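Local coordinates for phosphotriesterase homology protein (Escherichia coli, PDB 1BF6) that hydrolyses phosphorylated glyceryl acetates and aromatic acetates and propionates, as a monomeric metal-dependent esterase that carries two zinc ions, at residues K220-A223 with M224-L228; S247-K250 with A251-G254; T263-P266 with Q267-S271. One frame throughout, in Å; residues are numbered along the deposited sequence.

Contact 1: K220-A223 with M224-L228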
# COMPACT_ATOMS: atom_id res chain seq x y z
N LYS A 220 -4.04 18.26 8.26
CA LYS A 220 -4.80 18.37 7.02
C LYS A 220 -5.34 17.01 6.57
O LYS A 220 -6.39 16.95 5.94
CB LYS A 220 -3.98 19.05 5.94
CG LYS A 220 -3.74 20.51 6.24
CD LYS A 220 -3.10 21.24 5.07
CE LYS A 220 -2.98 22.73 5.40
NZ LYS A 220 -2.52 23.53 4.23
N ARG A 221 -4.64 15.93 6.90
CA ARG A 221 -5.10 14.58 6.59
C ARG A 221 -6.37 14.37 7.43
O ARG A 221 -7.39 13.87 6.94
CB ARG A 221 -4.05 13.52 6.97
CG ARG A 221 -2.76 13.54 6.13
CD ARG A 221 -1.87 12.35 6.47
NE ARG A 221 -0.72 12.29 5.57
CZ ARG A 221 0.40 13.00 5.71
NH1 ARG A 221 0.57 13.82 6.74
NH2 ARG A 221 1.32 12.97 4.74
N ILE A 222 -6.31 14.79 8.70
CA ILE A 222 -7.45 14.67 9.61
C ILE A 222 -8.65 15.46 9.08
O ILE A 222 -9.77 14.94 9.08
CB ILE A 222 -7.06 15.10 11.07
CG1 ILE A 222 -6.26 13.96 11.72
CG2 ILE A 222 -8.29 15.44 11.90
CD1 ILE A 222 -5.58 14.34 13.03
N ALA A 223 -8.41 16.67 8.56
CA ALA A 223 -9.48 17.50 8.01
C ALA A 223 -10.14 16.79 6.81
O ALA A 223 -11.36 16.83 6.67
CB ALA A 223 -8.94 18.85 7.61
N MET A 224 -9.33 16.15 5.97
CA MET A 224 -9.87 15.43 4.81
C MET A 224 -10.66 14.21 5.28
O MET A 224 -11.72 13.92 4.73
CB MET A 224 -8.77 15.01 3.82
CG MET A 224 -8.21 16.17 3.01
SD MET A 224 -7.53 15.68 1.38
CE MET A 224 -6.03 14.90 1.89
N LEU A 225 -10.17 13.51 6.31
CA LEU A 225 -10.92 12.36 6.81
C LEU A 225 -12.29 12.80 7.32
O LEU A 225 -13.29 12.11 7.10
CB LEU A 225 -10.14 11.61 7.89
CG LEU A 225 -8.94 10.82 7.37
CD1 LEU A 225 -8.16 10.22 8.54
CD2 LEU A 225 -9.41 9.72 6.41
N HIS A 226 -12.36 13.97 7.95
CA HIS A 226 -13.62 14.50 8.44
C HIS A 226 -14.60 14.78 7.30
O HIS A 226 -15.80 14.54 7.43
CB HIS A 226 -13.41 15.78 9.27
CG HIS A 226 -13.09 15.51 10.70
ND1 HIS A 226 -14.06 15.45 11.68
CD2 HIS A 226 -11.92 15.22 11.32
CE1 HIS A 226 -13.51 15.12 12.83
NE2 HIS A 226 -12.21 14.97 12.64
N ALA A 227 -14.08 15.27 6.18
CA ALA A 227 -14.91 15.57 5.01
C ALA A 227 -15.55 14.27 4.51
O ALA A 227 -16.73 14.24 4.15
CB ALA A 227 -14.07 16.20 3.90
N LEU A 228 -14.79 13.18 4.55
CA LEU A 228 -15.27 11.87 4.12
C LEU A 228 -16.29 11.32 5.11
O LEU A 228 -17.34 10.81 4.72
CB LEU A 228 -14.09 10.91 3.92
CG LEU A 228 -13.12 11.44 2.85
CD1 LEU A 228 -11.96 10.46 2.67
CD2 LEU A 228 -13.84 11.68 1.53
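Ile-222 and His-226 lie side by side, one turn apart on the same helix, and point the same way. The methyl CG2 of Ile-222 rests 3.7 Å from the ring atom CD2 of His-226. With CG1 beside the backbone N (chi1 -77°), CG2 is left anti to that N, toward the turn of His-226. Ile-222 O lies at the ring edge, 3.1 Å from His-226 CD2. Ile-222 O also accepts His-226 N at 3.0 Å. The far end of the ring is held elsewhere. NE2 of His-226 probably bonds to Ser-271 OG, and Phe-273 meets the ring edge-to-face, so its rotation is likely to be well fixed.

On other sides of the helix, Leu-225 tucks CG 3.4 Å from Arg-221 O, and Met-224 brings CG 3.5 Å from Lys-220 O. Arg-221 turns away from this packing and forms salt bridges with Asp-187 and Asp-218. Leu-225 and Met-224 both pack on Phe-207. The regular i to i+4 bonding, with Leu-225 N to Arg-221 O at 2.9 Å, is that of an alpha helix in a beta-alpha-beta unit of the TIM barrel, between strands 204-207 and 237-239.

Contact 2: S247-K250 with A251-G254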
# COMPACT_ATOMS: atom_id res chain seq x y z
N SER A 247 15.45 5.21 9.10
CA SER A 247 15.25 6.37 9.97
C SER A 247 13.80 6.53 10.45
O SER A 247 13.52 7.36 11.32
CB SER A 247 15.77 7.65 9.31
OG SER A 247 15.09 7.97 8.10
N HIS A 248 12.89 5.76 9.86
CA HIS A 248 11.48 5.79 10.26
C HIS A 248 11.25 4.87 11.48
O HIS A 248 10.26 5.03 12.20
CB HIS A 248 10.57 5.32 9.10
CG HIS A 248 10.54 6.25 7.92
ND1 HIS A 248 10.20 5.82 6.65
CD2 HIS A 248 10.75 7.58 7.82
CE1 HIS A 248 10.20 6.85 5.83
NE2 HIS A 248 10.54 7.93 6.51
N LEU A 249 12.15 3.91 11.68
CA LEU A 249 12.06 2.96 12.78
C LEU A 249 12.37 3.63 14.12
O LEU A 249 13.21 4.52 14.20
CB LEU A 249 13.02 1.80 12.54
CG LEU A 249 12.87 1.05 11.20
CD1 LEU A 249 13.82 -0.14 11.18
CD2 LEU A 249 11.43 0.61 10.98
N LYS A 250 11.66 3.22 15.17
CA LYS A 250 11.85 3.80 16.50
C LYS A 250 13.28 3.62 17.03
O LYS A 250 13.84 4.54 17.63
CB LYS A 250 10.81 3.25 17.50
CG LYS A 250 9.37 3.64 17.13
CD LYS A 250 8.38 3.49 18.28
CE LYS A 250 8.17 2.05 18.69
NZ LYS A 250 7.41 1.29 17.67
N ALA A 251 13.87 2.45 16.81
CA ALA A 251 15.24 2.16 17.25
C ALA A 251 16.27 3.12 16.65
O ALA A 251 17.36 3.27 17.19
CB ALA A 251 15.61 0.71 16.92
N ASN A 252 15.92 3.75 15.53
CA ASN A 252 16.79 4.71 14.85
C ASN A 252 16.34 6.16 15.07
O ASN A 252 16.71 7.05 14.31
CB ASN A 252 16.87 4.40 13.36
CG ASN A 252 17.53 3.08 13.08
OD1 ASN A 252 18.52 2.73 13.72
ND2 ASN A 252 16.97 2.32 12.15
N GLY A 253 15.53 6.39 16.10
CA GLY A 253 15.05 7.73 16.40
C GLY A 253 13.84 8.16 15.60
O GLY A 253 13.53 9.35 15.54
N GLY A 254 13.17 7.20 14.97
CA GLY A 254 12.00 7.50 14.17
C GLY A 254 10.68 7.35 14.93
O GLY A 254 10.66 7.20 16.16
O HOH W 1 15.06 9.29 12.56
O HOH W 2 12.57 6.80 18.26
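Leu-249 O and the backbone of Asn-252 to Gly-254 form the tight part of this turn. Two amides grip this oxygen from opposite faces of its carbonyl plane. Asn-252 N lies 3.1 Å from Leu-249 O, and Gly-254 N lies 2.8 Å from the same atom. Gly-253 N bonds to Lys-250 O at 2.9 Å. Gly-254 CA then packs 3.2 Å from Ser-247 O in a CA-H...O contact. A CB on Gly-254 would clash with the carbonyls there. Gly-253 has a positive phi (83°), and a CB would jam against the carbonyl before it.

The side chains meet more loosely. Leu-249 and Asn-252 run alongside each other, with ND2 of Asn-252 4.0 Å from CB of Leu-249. That amide bonds to Arg-246 O and to Gln-31. Leu-249 and Asn-252 also pack against helix 32-44.

On the wet side, two waters span the backbone. One gives hydrogens to Ser-247 O and Asn-252 O. The other sits 2.7 Å from Lys-250 O and also donates to Gly-254 O. Lys-250 bends to salt bridges with Glu-38, Asp-41 and Asp-258. This is a Schellman motif, with Gly-253 at its positive-phi position, in the loop before helix 259-270 of the TIM barrel.

Contact 3: T263-P266 with Q267-S271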
# COMPACT_ATOMS: atom_id res chain seq x y z
N THR A 263 -0.31 7.75 18.10
CA THR A 263 -0.43 9.19 17.88
C THR A 263 -1.51 9.69 16.92
O THR A 263 -2.31 10.54 17.30
CB THR A 263 0.94 9.77 17.43
OG1 THR A 263 1.96 9.37 18.35
CG2 THR A 263 0.90 11.27 17.32
N PHE A 264 -1.54 9.18 15.69
CA PHE A 264 -2.52 9.68 14.71
C PHE A 264 -3.98 9.39 15.05
O PHE A 264 -4.80 10.30 15.03
CB PHE A 264 -2.20 9.17 13.30
CG PHE A 264 -3.03 9.83 12.23
CD1 PHE A 264 -2.72 11.10 11.78
CD2 PHE A 264 -4.14 9.18 11.69
CE1 PHE A 264 -3.50 11.73 10.80
CE2 PHE A 264 -4.92 9.81 10.72
CZ PHE A 264 -4.60 11.08 10.28
N ILE A 265 -4.31 8.12 15.31
CA ILE A 265 -5.70 7.76 15.64
C ILE A 265 -6.17 8.50 16.92
O ILE A 265 -7.31 8.94 16.98
CB ILE A 265 -5.90 6.22 15.70
CG1 ILE A 265 -5.73 5.62 14.29
CG2 ILE A 265 -7.29 5.87 16.25
CD1 ILE A 265 -6.66 6.23 13.24
N PRO A 266 -5.30 8.61 17.95
CA PRO A 266 -5.75 9.34 19.15
C PRO A 266 -6.13 10.79 18.79
O PRO A 266 -7.14 11.29 19.26
CB PRO A 266 -4.54 9.27 20.06
CG PRO A 266 -4.05 7.88 19.82
CD PRO A 266 -4.11 7.80 18.27
N GLN A 267 -5.38 11.43 17.89
CA GLN A 267 -5.68 12.80 17.48
C GLN A 267 -6.98 12.84 16.68
O GLN A 267 -7.75 13.80 16.77
CB GLN A 267 -4.53 13.42 16.65
CG GLN A 267 -3.24 13.61 17.44
CD GLN A 267 -2.03 13.98 16.57
OE1 GLN A 267 -1.05 14.54 17.07
NE2 GLN A 267 -2.08 13.64 15.29
N LEU A 268 -7.21 11.79 15.89
CA LEU A 268 -8.42 11.67 15.08
C LEU A 268 -9.63 11.53 16.03
O LEU A 268 -10.64 12.20 15.85
CB LEU A 268 -8.30 10.44 14.17
CG LEU A 268 -9.36 10.31 13.07
CD1 LEU A 268 -9.37 11.57 12.22
CD2 LEU A 268 -9.06 9.08 12.22
N ARG A 269 -9.52 10.66 17.02
CA ARG A 269 -10.61 10.48 17.98
C ARG A 269 -10.85 11.79 18.76
O ARG A 269 -11.99 12.19 19.00
CB ARG A 269 -10.31 9.33 18.95
CG ARG A 269 -10.44 7.94 18.34
CD ARG A 269 -10.46 6.85 19.39
NE ARG A 269 -9.24 6.88 20.20
CZ ARG A 269 -8.28 5.96 20.17
NH1 ARG A 269 -8.39 4.89 19.39
NH2 ARG A 269 -7.21 6.10 20.94
N GLN A 270 -9.76 12.50 19.08
CA GLN A 270 -9.87 13.77 19.80
C GLN A 270 -10.62 14.80 18.98
O GLN A 270 -11.40 15.59 19.52
CB GLN A 270 -8.49 14.28 20.21
CG GLN A 270 -7.84 13.46 21.34
CD GLN A 270 -6.31 13.55 21.36
OE1 GLN A 270 -5.71 14.48 20.79
NE2 GLN A 270 -5.68 12.57 22.00
N SER A 271 -10.44 14.77 17.66
CA SER A 271 -11.11 15.71 16.78
C SER A 271 -12.58 15.35 16.55
O SER A 271 -13.30 16.08 15.87
CB SER A 271 -10.39 15.82 15.42
OG SER A 271 -10.47 14.60 14.70
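Gln-267 folds back along Thr-263, one turn earlier on an alpha helix of the TIM barrel. Their side chains lie alongside, pointing the same way. The chain of Gln-267 is extended beyond CG, and its OE1 comes to 3.8 Å from Thr-263 CG2. Its CG presses within 3.2 Å of Thr-263 O, which also accepts the backbone N of Gln-267. Cut back to an alanine here, the residue would lose CG and the amide, and this is likely to open a gap beside Thr-263 CG2 and over Thr-263 O.

Leu-268 comes next, on the buried side. With CG opposite the backbone N (chi1 -169°), it brings CD2 to 3.9 Å from Ile-265 CD1. The same methyl approaches the Phe-264 ring obliquely. Met-281 and Phe-273 also touch Leu-268.

Arg-269 bends at chi3 (-59°) and passes back over the preceding turn. Its NH1 lies 3.5 Å from Ile-265 CG2, and NH2 lies 3.8 Å from Pro-266 CG. Ile-265 O sits over one face of the guanidinium, offset toward its rim, and NH1 bonds to Gln-275 beyond. Pro-266 N has no hydrogen to give the turn before, and the helix is kinked there.

Gln-270 lies along Pro-266 O, which its CG meets at 3.1 Å and its backbone N bonds. At Ser-271 the hydroxyl turns back, and OG donates to Leu-268 O at 2.7 Å.

In the fold
Contacts 1 and 3 lie on neighbouring helices on the outside of the barrel, with centres 12 Å apart. They touch directly. The probable hydrogen bond of His-226 NE2 with Ser-271 OG, at 2.7 Å, joins them, and Ile-222 CG1 packs 3.6 Å from Phe-264 CZ. Contact 2 stands apart, in the loop that precedes the helix of contact 3. Its centre is about 27 Å from that of contact 1 and 21 Å from that of contact 3, and it touches neither. The dinuclear zinc site lies inward. The side chain of His-248 in contact 2 is about 9 Å from a zinc ion, and that of Arg-221 in contact 1 about 12 Å.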